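Local atomic coordinates of probable endonuclease 4 (Thermotoga maritima, PDB entry 4HNO), a protein that probably cleaves phosphodiester bonds at apurinic or apyrimidinic sites in DNA as a metal-dependent repair endonuclease, leaving a 3'-hydroxyl and a 5'-terminal sugar phosphate. Residues W260-P265 with E273-V278; S31-P36 with L214-L219; A9-S14 with V25-N30; S222-P225 with D231-E234. All coordinates share one frame; numbering follows the deposited sequence.

Overall arrangement
Contacts 1, 2 and 3 are buried and built on neighbouring strands of one TIM barrel, whereas contact 4 lies at its surface. Contacts 1 and 3 pack strand 260-262 and the strand 7-10 region against the outer layer through apolar side chains, with one hydroxyl-carboxylate bond added in contact 1. Contact 2 instead spans the barrel interior, close to the centre of the chain, and is polar. It shares a manganese ion with contact 1, His218 and Glu263 both being ligands. Contact 4 follows contact 2 along the chain, binds a second manganese and relies on backbone, water and charged partners; its His233 donates to the carbonyl of Glu263 in contact 1.

Contact 1: residues W260-P265 with E273-V278; sequences WILETP and EDIKKV. With MN (manganese (II) ion), chain E.
In the last beta-alpha unit of the TIM barrel, Leu262 on strand 260-262 projects outward onto helix 268-284 and meets Asp274 and Ile275. Its CD1 methyl does most of the touching, lying 3.6 Å from Ile275 CG1 and 3.7 Å from Asp274 CB, so the carboxylate residue offers its methylene to the leucine and keeps its oxygens for other partners. One of these is Thr264, just beyond the strand: its OG1 donates to Asp274 OD2 over 2.9 Å, the two side chains arriving from opposite directions. The hydroxyl approaches from above the carboxylate plane, 40° out of it. Thr264 OG1 stands between its own backbone N and carbonyl carbon (chi1 52°), which turns the hydroxyl to the helix. The other oxygen, Asp274 OD1, forms a salt bridge with Arg235, and both oxygens of the buried carboxylate thus have partners.

Strand and helix run roughly antiparallel here, at 140° between their directions, with segment axes 10.1 Å apart, as expected where a barrel strand is followed by its covering helix. Farther back along the strand, the Trp260 indole turns an edge to Val278: CZ3 lies 3.7 Å from Val278 CG1, which sits near the ring plane. Trp260 NE1 hydrogen-bonds the carbonyl O of Ile255. Glu263, its CB directed away from the helix, reaches the metal site at the catalytic end of the barrel, and its OE1 binds manganese at 2.1 Å. Asp181, His218 and Glu147 complete the protein ligands of that ion, whose remaining ligand is a water at 1.9 Å from the manganese.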
loop_
_atom_site.group_PDB
_atom_site.type_symbol
_atom_site.label_atom_id
_atom_site.label_comp_id
_atom_site.label_asym_id
_atom_site.label_seq_id
_atom_site.Cartn_x
_atom_site.Cartn_y
_atom_site.Cartn_z
ATOM N N TRP A 260 7.260 2.919 -6.033
ATOM C CA TRP A 260 6.005 3.472 -6.549
ATOM C C TRP A 260 5.213 2.331 -7.160
ATOM O O TRP A 260 5.645 1.728 -8.140
ATOM C CB TRP A 260 6.280 4.527 -7.632
ATOM C CG TRP A 260 7.112 5.675 -7.179
ATOM C CD1 TRP A 260 7.453 6.004 -5.904
ATOM C CD2 TRP A 260 7.745 6.651 -8.032
ATOM N NE1 TRP A 260 8.254 7.118 -5.910
ATOM C CE2 TRP A 260 8.447 7.531 -7.204
ATOM C CE3 TRP A 260 7.787 6.847 -9.416
ATOM C CZ2 TRP A 260 9.211 8.588 -7.705
ATOM C CZ3 TRP A 260 8.534 7.905 -9.913
ATOM C CH2 TRP A 260 9.230 8.758 -9.057
ATOM N N ILE A 261 4.052 2.045 -6.581
ATOM C CA ILE A 261 3.227 0.931 -6.998
ATOM C C ILE A 261 1.900 1.478 -7.531
ATOM O O ILE A 261 1.119 2.083 -6.809
ATOM C CB ILE A 261 2.957 -0.028 -5.822
ATOM C CG1 ILE A 261 4.256 -0.667 -5.326
ATOM C CG2 ILE A 261 1.911 -1.066 -6.204
ATOM C CD1 ILE A 261 4.958 -1.556 -6.326
ATOM N N LEU A 262 1.659 1.244 -8.813
ATOM C CA LEU A 262 0.429 1.670 -9.469
ATOM C C LEU A 262 -0.753 0.820 -9.033
ATOM O O LEU A 262 -0.689 -0.410 -9.081
ATOM C CB LEU A 262 0.587 1.520 -10.975
ATOM C CG LEU A 262 1.683 2.336 -11.637
ATOM C CD1 LEU A 262 2.015 1.728 -12.980
ATOM C CD2 LEU A 262 1.257 3.771 -11.781
ATOM N N GLU A 263 -1.849 1.489 -8.670
ATOM C CA GLU A 263 -3.148 0.836 -8.459
ATOM C C GLU A 263 -4.176 1.522 -9.352
ATOM O O GLU A 263 -5.337 1.709 -9.001
ATOM C CB GLU A 263 -3.597 0.874 -7.012
ATOM C CG GLU A 263 -2.585 0.377 -6.009
ATOM C CD GLU A 263 -3.093 0.548 -4.609
ATOM O OE1 GLU A 263 -3.415 1.725 -4.264
ATOM O OE2 GLU A 263 -3.198 -0.444 -3.862
ATOM N N THR A 264 -3.729 1.906 -10.532
ATOM C CA THR A 264 -4.539 2.687 -11.442
ATOM C C THR A 264 -5.460 1.732 -12.216
ATOM O O THR A 264 -5.244 0.516 -12.228
ATOM C CB THR A 264 -3.643 3.481 -12.374
ATOM O OG1 THR A 264 -2.723 2.567 -12.963
ATOM C CG2 THR A 264 -2.869 4.552 -11.638
ATOM N N PRO A 265 -6.519 2.268 -12.827
ATOM C CA PRO A 265 -7.461 1.396 -13.532
ATOM C C PRO A 265 -6.788 0.566 -14.612
ATOM O O PRO A 265 -5.859 1.010 -15.293
ATOM C CB PRO A 265 -8.436 2.384 -14.167
ATOM C CG PRO A 265 -8.405 3.564 -13.256
ATOM C CD PRO A 265 -6.987 3.663 -12.777
ATOM N N GLU A 273 1.647 0.929 -19.726
ATOM C CA GLU A 273 1.521 2.263 -20.282
ATOM C C GLU A 273 1.759 3.323 -19.210
ATOM O O GLU A 273 2.390 4.349 -19.487
ATOM C CB GLU A 273 0.144 2.448 -20.924
ATOM C CG GLU A 273 -0.046 1.691 -22.222
ATOM C CD GLU A 273 -1.462 1.806 -22.764
ATOM O OE1 GLU A 273 -2.302 2.491 -22.137
ATOM O OE2 GLU A 273 -1.736 1.207 -23.825
ATOM N N ASP A 274 1.239 3.096 -18.006
ATOM C CA ASP A 274 1.426 4.059 -16.932
ATOM C C ASP A 274 2.896 4.158 -16.530
ATOM O O ASP A 274 3.366 5.250 -16.213
ATOM C CB ASP A 274 0.526 3.752 -15.724
ATOM C CG ASP A 274 -0.924 4.286 -15.903
ATOM O OD1 ASP A 274 -1.306 4.550 -17.076
ATOM O OD2 ASP A 274 -1.668 4.408 -14.883
ATOM N N ILE A 275 3.630 3.040 -16.533
ATOM C CA ILE A 275 5.043 3.094 -16.213
ATOM C C ILE A 275 5.767 3.915 -17.280
ATOM O O ILE A 275 6.596 4.766 -16.960
ATOM C CB ILE A 275 5.643 1.673 -16.074
ATOM C CG1 ILE A 275 5.076 1.020 -14.807
ATOM C CG2 ILE A 275 7.153 1.732 -16.012
ATOM C CD1 ILE A 275 5.568 -0.398 -14.565
ATOM N N LYS A 276 5.446 3.694 -18.548
ATOM C CA LYS A 276 6.029 4.509 -19.605
ATOM C C LYS A 276 5.695 5.980 -19.390
ATOM O O LYS A 276 6.548 6.833 -19.604
ATOM C CB LYS A 276 5.522 4.045 -20.960
ATOM C CG LYS A 276 6.169 2.761 -21.439
ATOM C CD LYS A 276 5.647 2.341 -22.806
ATOM C CE LYS A 276 6.194 0.981 -23.217
ATOM N NZ LYS A 276 5.682 -0.118 -22.349
ATOM N N LYS A 277 4.460 6.282 -18.989
ATOM C CA LYS A 277 4.057 7.664 -18.728
ATOM C C LYS A 277 4.889 8.283 -17.604
ATOM O O LYS A 277 5.280 9.442 -17.692
ATOM C CB LYS A 277 2.566 7.716 -18.394
ATOM C CG LYS A 277 2.010 9.104 -18.120
ATOM C CD LYS A 277 2.089 9.988 -19.346
ATOM C CE LYS A 277 1.069 11.107 -19.279
ATOM N NZ LYS A 277 1.040 11.885 -20.545
ATOM N N VAL A 278 5.137 7.535 -16.534
ATOM C CA VAL A 278 5.973 8.044 -15.459
ATOM C C VAL A 278 7.342 8.462 -15.988
ATOM O O VAL A 278 7.829 9.551 -15.688
ATOM C CB VAL A 278 6.105 7.010 -14.326
ATOM C CG1 VAL A 278 7.191 7.409 -13.345
ATOM C CG2 VAL A 278 4.753 6.852 -13.632
HETATM MN MN MN E . -3.732 2.238 -2.240
HETATM O O HOH W 1 -4.983 0.766 -1.973
#

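Contact 2: residues S31-P36 with L214-L219; sequences SFQIFP and LKMIHL. With MN (manganese (II) ion), chain E.
At the metal site inside the barrel, His218 of strand 214-222 and Gln33 of strand 31-34 meet across the interior, with their CA atoms 9.6 Å apart. His218 NE2 donates to Gln33 OE1 over 2.8 Å, with an N-H...O angle of 142°, moderately bent. The amide oxygen sits at the edge of the imidazole, somewhat off the ring plane, and the ring nitrogen is likewise tilted from the plane of the carbonyl. Amide and ring planes stand 88° apart, almost perpendicular. Gln33 gets there with a fully extended chain, CG anti to the backbone N (chi1 179°), which carries its amide straight inward from the strand.

The opposite nitrogen of the same ring, His218 ND1, binds manganese at 2.2 Å. With one nitrogen on the metal and the other on Gln33, the rotation of the imidazole is fixed, and Gln33 acts as a second-shell residue to a first-shell ligand. Glu147, Asp181 and Glu263 bind the same ion, at a site also modelled with zinc. This is the catalytic end of a TIM barrel, where metal ligands of endonuclease IV are drawn from the ends of several strands. The Gln33 NE2 end bonds to Glu263 OE2 and to His10 ND1, so both ends of the buried amide are satisfied. Met216, two residues before His218 on the same strand, adds an apolar neighbour: its chain bends at the end and brings CE to 3.3 Å from Gln33 OE1, with SD 3.6 Å from that same oxygen.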
loop_
_atom_site.group_PDB
_atom_site.type_symbol
_atom_site.label_atom_id
_atom_site.label_comp_id
_atom_site.label_asym_id
_atom_site.label_seq_id
_atom_site.Cartn_x
_atom_site.Cartn_y
_atom_site.Cartn_z
ATOM N N SER A 31 9.289 -3.796 -9.086
ATOM C CA SER A 31 8.599 -3.831 -7.807
ATOM C C SER A 31 7.191 -4.348 -8.086
ATOM O O SER A 31 6.719 -4.270 -9.218
ATOM C CB SER A 31 8.480 -2.404 -7.256
ATOM O OG SER A 31 9.743 -1.762 -7.147
ATOM N N PHE A 32 6.484 -4.834 -7.069
ATOM C CA PHE A 32 5.094 -5.217 -7.269
ATOM C C PHE A 32 4.354 -5.309 -5.957
ATOM O O PHE A 32 4.970 -5.438 -4.887
ATOM C CB PHE A 32 4.948 -6.564 -8.019
ATOM C CG PHE A 32 5.576 -7.755 -7.329
ATOM C CD1 PHE A 32 4.929 -8.399 -6.297
ATOM C CD2 PHE A 32 6.783 -8.260 -7.770
ATOM C CE1 PHE A 32 5.495 -9.514 -5.700
ATOM C CE2 PHE A 32 7.349 -9.366 -7.178
ATOM C CZ PHE A 32 6.705 -9.997 -6.152
ATOM N N GLN A 33 3.031 -5.273 -6.073
ATOM C CA GLN A 33 2.125 -5.617 -4.982
ATOM C C GLN A 33 1.190 -6.711 -5.473
ATOM O O GLN A 33 0.807 -6.715 -6.637
ATOM C CB GLN A 33 1.341 -4.380 -4.539
ATOM C CG GLN A 33 0.338 -4.631 -3.421
ATOM C CD GLN A 33 -0.301 -3.327 -3.011
ATOM O OE1 GLN A 33 0.114 -2.695 -2.045
ATOM N NE2 GLN A 33 -1.296 -2.925 -3.778
ATOM N N ILE A 34 0.833 -7.617 -4.571
ATOM C CA ILE A 34 -0.107 -8.694 -4.858
ATOM C C ILE A 34 -1.048 -8.858 -3.687
ATOM O O ILE A 34 -0.715 -8.552 -2.551
ATOM C CB ILE A 34 0.618 -10.033 -5.105
ATOM C CG1 ILE A 34 1.682 -10.305 -4.041
ATOM C CG2 ILE A 34 1.267 -10.029 -6.485
ATOM C CD1 ILE A 34 2.171 -11.765 -3.983
ATOM N N PHE A 35 -2.231 -9.409 -3.942
ATOM C CA PHE A 35 -3.041 -9.963 -2.857
ATOM C C PHE A 35 -2.411 -11.295 -2.404
ATOM O O PHE A 35 -1.701 -11.935 -3.159
ATOM C CB PHE A 35 -4.491 -10.169 -3.292
ATOM C CG PHE A 35 -5.272 -8.881 -3.456
ATOM C CD1 PHE A 35 -5.874 -8.582 -4.656
ATOM C CD2 PHE A 35 -5.436 -7.997 -2.402
ATOM C CE1 PHE A 35 -6.619 -7.408 -4.796
ATOM C CE2 PHE A 35 -6.156 -6.830 -2.544
ATOM C CZ PHE A 35 -6.748 -6.534 -3.739
ATOM N N PRO A 36 -2.708 -11.735 -1.186
ATOM C CA PRO A 36 -2.125 -12.989 -0.682
ATOM C C PRO A 36 -2.980 -14.211 -0.990
ATOM O O PRO A 36 -2.564 -15.319 -0.703
ATOM C CB PRO A 36 -2.021 -12.746 0.835
ATOM C CG PRO A 36 -2.867 -11.548 1.112
ATOM C CD PRO A 36 -3.399 -10.987 -0.127
ATOM N N LEU A 214 8.463 5.051 5.711
ATOM C CA LEU A 214 7.716 5.103 4.468
ATOM C C LEU A 214 8.258 4.028 3.534
ATOM O O LEU A 214 9.331 4.177 2.947
ATOM C CB LEU A 214 7.816 6.495 3.826
ATOM C CG LEU A 214 7.085 6.633 2.498
ATOM C CD1 LEU A 214 5.588 6.394 2.648
ATOM C CD2 LEU A 214 7.365 8.005 1.894
ATOM N N LYS A 215 7.524 2.923 3.416
ATOM C CA LYS A 215 8.013 1.753 2.694
ATOM C C LYS A 215 7.477 1.597 1.285
ATOM O O LYS A 215 8.077 0.900 0.470
ATOM C CB LYS A 215 7.696 0.478 3.481
ATOM C CG LYS A 215 8.366 0.391 4.841
ATOM C CD LYS A 215 9.875 0.406 4.762
ATOM C CE LYS A 215 10.469 0.288 6.143
ATOM N NZ LYS A 215 11.952 0.392 6.119
ATOM N N MET A 216 6.349 2.231 0.989
ATOM C CA MET A 216 5.705 2.089 -0.307
ATOM C C MET A 216 4.894 3.349 -0.567
ATOM O O MET A 216 4.302 3.908 0.359
ATOM C CB MET A 216 4.793 0.862 -0.328
ATOM C CG MET A 216 3.948 0.722 -1.597
ATOM S SD MET A 216 3.229 -0.919 -1.862
ATOM C CE MET A 216 2.504 -1.294 -0.259
ATOM N N ILE A 217 4.849 3.750 -1.829
ATOM C CA ILE A 217 3.896 4.742 -2.318
ATOM C C ILE A 217 2.977 4.031 -3.291
ATOM O O ILE A 217 3.434 3.326 -4.192
ATOM C CB ILE A 217 4.630 5.909 -2.987
ATOM C CG1 ILE A 217 5.368 6.718 -1.920
ATOM C CG2 ILE A 217 3.655 6.793 -3.782
ATOM C CD1 ILE A 217 6.417 7.649 -2.474
ATOM N N HIS A 218 1.666 4.206 -3.089
ATOM C CA HIS A 218 0.698 3.804 -4.086
ATOM C C HIS A 218 0.504 5.004 -5.005
ATOM O O HIS A 218 0.017 6.061 -4.580
ATOM C CB HIS A 218 -0.625 3.383 -3.477
ATOM C CG HIS A 218 -0.572 2.078 -2.769
ATOM N ND1 HIS A 218 -1.593 1.665 -1.941
ATOM C CD2 HIS A 218 0.345 1.083 -2.817
ATOM C CE1 HIS A 218 -1.283 0.456 -1.513
ATOM N NE2 HIS A 218 -0.116 0.080 -2.024
ATOM N N LEU A 219 0.947 4.841 -6.239
ATOM C CA LEU A 219 1.017 5.915 -7.212
ATOM C C LEU A 219 -0.243 5.859 -8.061
ATOM O O LEU A 219 -0.360 5.088 -9.008
ATOM C CB LEU A 219 2.281 5.764 -8.061
ATOM C CG LEU A 219 2.645 7.055 -8.779
ATOM C CD1 LEU A 219 3.285 8.055 -7.807
ATOM C CD2 LEU A 219 3.549 6.782 -9.970
HETATM MN MN MN E . -3.732 2.238 -2.240
HETATM O O HOH W 1 -4.983 0.766 -1.973
#

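Contact 3: residues A9-S14 with V25-N30; sequences AHMPIS and VNIGGN
Ala9, on strand 7-10, sets its CB methyl 3.9 Å from Ile27 CD1, the foremost atom of the isoleucine. The next residue, His10, has its CB directed away from the 25-30 segment, and its ring meets that of Phe35 edge to face. The CB of Met11 is directed toward the 25-30 segment. Its chain is bent at both later torsions, bringing SD to 3.9 Å from Ile27 CD1, so that the two side chains reach toward each other tip to tip and one methyl of Ile27 meets both Ala9 and Met11. Ile27 CG1 stands between its backbone N and carbonyl carbon (chi1 69°), a crowded position that sends CD1 toward the strand. The Ile27 side chain also touches Ala272 of helix 268-284.

Ile27 directly follows helix 20-26 in the sequence. Immediately after it Gly28, with positive phi, closes a Schellman motif, and its N bonds back to Val25 O at 3.0 Å. The chain then turns into strand 31-34, which pairs parallel with strand 7-10. The arrangement is that of a beta-alpha-beta crossover, the first in the TIM barrel, with apolar side chains joining the end of the crossover helix region to the strand 7-10 region.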
loop_
_atom_site.group_PDB
_atom_site.type_symbol
_atom_site.label_atom_id
_atom_site.label_comp_id
_atom_site.label_asym_id
_atom_site.label_seq_id
_atom_site.Cartn_x
_atom_site.Cartn_y
_atom_site.Cartn_z
ATOM N N ALA A 9 3.435 -2.310 -10.218
ATOM C CA ALA A 9 1.995 -2.238 -10.134
ATOM C C ALA A 9 1.455 -3.344 -9.247
ATOM O O ALA A 9 2.161 -4.294 -8.900
ATOM C CB ALA A 9 1.373 -2.347 -11.523
ATOM N N HIS A 10 0.189 -3.206 -8.886
ATOM C CA HIS A 10 -0.562 -4.300 -8.323
ATOM C C HIS A 10 -0.772 -5.330 -9.434
ATOM O O HIS A 10 -1.265 -5.001 -10.508
ATOM C CB HIS A 10 -1.892 -3.807 -7.771
ATOM C CG HIS A 10 -2.554 -4.867 -6.980
ATOM N ND1 HIS A 10 -2.383 -4.984 -5.623
ATOM C CD2 HIS A 10 -3.233 -5.966 -7.380
ATOM C CE1 HIS A 10 -2.998 -6.073 -5.212
ATOM N NE2 HIS A 10 -3.524 -6.685 -6.255
ATOM N N MET A 11 -0.357 -6.562 -9.171
ATOM C CA MET A 11 -0.307 -7.613 -10.173
ATOM C C MET A 11 -1.279 -8.721 -9.848
ATOM O O MET A 11 -1.430 -9.093 -8.687
ATOM C CB MET A 11 1.095 -8.230 -10.217
ATOM C CG MET A 11 2.218 -7.236 -10.439
ATOM S SD MET A 11 2.126 -6.305 -11.975
ATOM C CE MET A 11 2.555 -7.623 -13.144
ATOM N N PRO A 12 -1.883 -9.329 -10.869
ATOM C CA PRO A 12 -2.797 -10.441 -10.628
ATOM C C PRO A 12 -2.062 -11.719 -10.231
ATOM O O PRO A 12 -0.970 -12.025 -10.717
ATOM C CB PRO A 12 -3.486 -10.617 -11.974
ATOM C CG PRO A 12 -2.515 -10.084 -12.958
ATOM C CD PRO A 12 -1.816 -8.961 -12.290
ATOM N N ILE A 13 -2.688 -12.482 -9.350
ATOM C CA ILE A 13 -2.131 -13.748 -8.885
ATOM C C ILE A 13 -2.889 -14.970 -9.401
ATOM O O ILE A 13 -2.530 -16.091 -9.065
ATOM C CB ILE A 13 -2.080 -13.821 -7.335
ATOM C CG1 ILE A 13 -3.480 -13.692 -6.741
ATOM C CG2 ILE A 13 -1.129 -12.768 -6.789
ATOM C CD1 ILE A 13 -3.544 -14.012 -5.265
ATOM N N SER A 14 -3.929 -14.765 -10.196
ATOM C CA SER A 14 -4.836 -15.859 -10.543
ATOM C C SER A 14 -4.160 -16.986 -11.329
ATOM O O SER A 14 -4.611 -18.122 -11.272
ATOM C CB SER A 14 -6.051 -15.329 -11.312
ATOM O OG SER A 14 -5.661 -14.741 -12.539
ATOM N N VAL A 25 8.534 -7.741 -14.788
ATOM C CA VAL A 25 9.575 -7.357 -15.725
ATOM C C VAL A 25 8.950 -6.973 -17.074
ATOM O O VAL A 25 9.361 -6.000 -17.719
ATOM C CB VAL A 25 10.588 -8.509 -15.886
ATOM C CG1 VAL A 25 11.522 -8.283 -17.061
ATOM C CG2 VAL A 25 11.368 -8.683 -14.604
ATOM N N ASN A 26 7.939 -7.729 -17.497
ATOM C CA ASN A 26 7.304 -7.497 -18.796
ATOM C C ASN A 26 6.573 -6.173 -18.903
ATOM O O ASN A 26 6.420 -5.663 -20.002
ATOM C CB ASN A 26 6.344 -8.633 -19.164
ATOM C CG ASN A 26 7.069 -9.895 -19.590
ATOM O OD1 ASN A 26 8.271 -9.874 -19.863
ATOM N ND2 ASN A 26 6.335 -11.001 -19.667
ATOM N N ILE A 27 6.115 -5.621 -17.787
ATOM C CA ILE A 27 5.506 -4.289 -17.832
ATOM C C ILE A 27 6.512 -3.171 -17.591
ATOM O O ILE A 27 6.123 -2.007 -17.574
ATOM C CB ILE A 27 4.292 -4.126 -16.882
ATOM C CG1 ILE A 27 4.683 -4.148 -15.401
ATOM C CG2 ILE A 27 3.225 -5.151 -17.219
ATOM C CD1 ILE A 27 3.552 -3.696 -14.476
ATOM N N GLY A 28 7.791 -3.511 -17.423
ATOM C CA GLY A 28 8.821 -2.514 -17.195
ATOM C C GLY A 28 9.049 -2.178 -15.736
ATOM O O GLY A 28 9.630 -1.142 -15.422
ATOM N N GLY A 29 8.598 -3.057 -14.843
ATOM C CA GLY A 29 8.721 -2.812 -13.417
ATOM C C GLY A 29 9.853 -3.575 -12.760
ATOM O O GLY A 29 10.418 -4.514 -13.333
ATOM N N ASN A 30 10.136 -3.181 -11.517
ATOM C CA ASN A 30 11.125 -3.847 -10.672
ATOM C C ASN A 30 10.605 -3.980 -9.242
ATOM O O ASN A 30 11.378 -4.278 -8.336
ATOM C CB ASN A 30 12.471 -3.107 -10.714
ATOM C CG ASN A 30 12.359 -1.680 -10.224
ATOM O OD1 ASN A 30 11.389 -1.304 -9.581
ATOM N ND2 ASN A 30 13.351 -0.881 -10.539
#

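Contact 4: residues S222-P225 with D231-E234; sequences SKYP and DRHE. With MN (manganese (II) ion), chain C.
Ser222 and Lys223 face Arg232 to Glu234 in a short antiparallel pairing, with Ser222 and His233 forming a non-hydrogen-bonded pair whose side chains diverge. A backbone bond runs from Lys223 N to Arg232 O, 2.9 Å and nearly linear at 174°. Ser222 OG, anti to its own backbone N (chi1 -179°), accepts from Tyr224 N at 3.0 Å, an ST turn. That hydroxyl also hydrogen-bonds a water at 2.9 Å, and the water accepts from Arg232 N at 2.9 Å, a water bridge that adds to the direct backbone bond between the segments.

Lys223 NZ makes a salt bridge to Glu234 OE1 over 3.0 Å, coming from well above the carboxylate plane. The lysine has two conformers, so the bridge may not be permanent. Along the way its aliphatic carbons run past the carbonyls of Arg232 and His233. Arg232 CB lies at the edge of the Tyr224 ring, near its plane, while the guanidinium folds back: NH1 donates to Asp231 O, reaching it from above the carbonyl plane. Asp231 N is taken by Asp187 OD2.

Asp231 and His233, whose CB atoms are directed away from segment 222-225, bind metal. Asp231 OD2 binds manganese at 2.0 Å and His233 NE2 binds it at 2.1 Å, with His184 as a further ligand; the other ring nitrogen, His233 ND1, hydrogen-bonds Glu263 O. Strand 233-234 thus lies antiparallel beside the end of strand 214-222, with Ser222 packed on Cys183, Phe186 and Asp187 of helix 182-187 and Glu234 paired by backbone bonds to Asp221.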
loop_
_atom_site.group_PDB
_atom_site.type_symbol
_atom_site.label_atom_id
_atom_site.label_comp_id
_atom_site.label_asym_id
_atom_site.label_seq_id
_atom_site.Cartn_x
_atom_site.Cartn_y
_atom_site.Cartn_z
ATOM N N SER A 222 -6.090 10.777 -9.514
ATOM C CA SER A 222 -7.441 10.845 -8.987
ATOM C C SER A 222 -8.436 11.299 -10.043
ATOM O O SER A 222 -8.176 12.237 -10.793
ATOM C CB SER A 222 -7.528 11.796 -7.798
ATOM O OG SER A 222 -8.865 11.780 -7.322
ATOM N N LYS A 223 -9.596 10.659 -10.054
ATOM C CA LYS A 223 -10.693 11.102 -10.901
ATOM C C LYS A 223 -11.313 12.412 -10.417
ATOM O O LYS A 223 -12.109 12.993 -11.144
ATOM C CB LYS A 223 -11.765 10.019 -11.012
ATOM C CG LYS A 223 -11.321 8.856 -11.884
ATOM C CD LYS A 223 -12.425 7.903 -12.227
ATOM C CE LYS A 223 -11.923 6.841 -13.199
ATOM N NZ LYS A 223 -11.867 7.348 -14.607
ATOM N N TYR A 224 -10.966 12.853 -9.209
ATOM C CA TYR A 224 -11.626 13.996 -8.588
ATOM C C TYR A 224 -10.613 15.003 -8.091
ATOM O O TYR A 224 -9.435 14.704 -7.902
ATOM C CB TYR A 224 -12.534 13.524 -7.438
ATOM C CG TYR A 224 -13.723 12.728 -7.930
ATOM C CD1 TYR A 224 -13.644 11.343 -8.065
ATOM C CD2 TYR A 224 -14.887 13.343 -8.311
ATOM C CE1 TYR A 224 -14.700 10.589 -8.553
ATOM C CE2 TYR A 224 -15.957 12.597 -8.831
ATOM C CZ TYR A 224 -15.848 11.214 -8.935
ATOM O OH TYR A 224 -16.879 10.438 -9.420
ATOM N N PRO A 225 -11.085 16.229 -7.826
ATOM C CA PRO A 225 -10.189 17.280 -7.349
ATOM C C PRO A 225 -9.677 17.052 -5.933
ATOM O O PRO A 225 -10.153 16.191 -5.177
ATOM C CB PRO A 225 -11.068 18.534 -7.382
ATOM C CG PRO A 225 -12.164 18.231 -8.309
ATOM C CD PRO A 225 -12.413 16.762 -8.192
ATOM N N ASP A 231 -12.212 8.494 -3.463
ATOM C CA ASP A 231 -11.496 7.231 -3.696
ATOM C C ASP A 231 -11.849 6.579 -5.027
ATOM O O ASP A 231 -12.298 5.453 -5.103
ATOM C CB ASP A 231 -11.693 6.253 -2.564
ATOM C CG ASP A 231 -10.659 5.138 -2.577
ATOM O OD1 ASP A 231 -10.715 4.261 -1.706
ATOM O OD2 ASP A 231 -9.741 5.159 -3.436
ATOM N N ARG A 232 -11.565 7.317 -6.091
ATOM C CA ARG A 232 -11.633 6.791 -7.445
ATOM C C ARG A 232 -10.306 7.081 -8.143
ATOM O O ARG A 232 -9.995 8.230 -8.525
ATOM C CB ARG A 232 -12.821 7.388 -8.216
ATOM C CG ARG A 232 -14.188 6.975 -7.664
ATOM C CD ARG A 232 -14.405 5.468 -7.753
ATOM N NE ARG A 232 -15.755 5.066 -7.356
ATOM C CZ ARG A 232 -16.116 4.750 -6.113
ATOM N NH1 ARG A 232 -15.230 4.792 -5.123
ATOM N NH2 ARG A 232 -17.369 4.394 -5.859
ATOM N N HIS A 233 -9.509 6.020 -8.285
ATOM C CA HIS A 233 -8.194 6.154 -8.855
ATOM C C HIS A 233 -8.289 6.426 -10.355
ATOM O O HIS A 233 -9.236 6.017 -11.030
ATOM C CB HIS A 233 -7.380 4.869 -8.667
ATOM C CG HIS A 233 -7.265 4.382 -7.255
ATOM N ND1 HIS A 233 -6.507 3.275 -6.953
ATOM C CD2 HIS A 233 -7.828 4.769 -6.085
ATOM C CE1 HIS A 233 -6.605 3.020 -5.651
ATOM N NE2 HIS A 233 -7.412 3.908 -5.102
ATOM N N GLU A 234 -7.257 7.068 -10.879
ATOM C CA GLU A 234 -7.172 7.393 -12.290
ATOM C C GLU A 234 -5.752 7.084 -12.777
ATOM O O GLU A 234 -4.779 7.108 -12.017
ATOM C CB GLU A 234 -7.552 8.875 -12.513
ATOM C CG GLU A 234 -7.516 9.376 -13.960
ATOM C CD GLU A 234 -8.422 8.584 -14.872
ATOM O OE1 GLU A 234 -9.501 9.107 -15.202
ATOM O OE2 GLU A 234 -8.054 7.444 -15.256
HETATM MN MN MN C . -8.444 3.605 -3.256
HETATM O O HOH W 2 -10.711 10.076 -5.870
#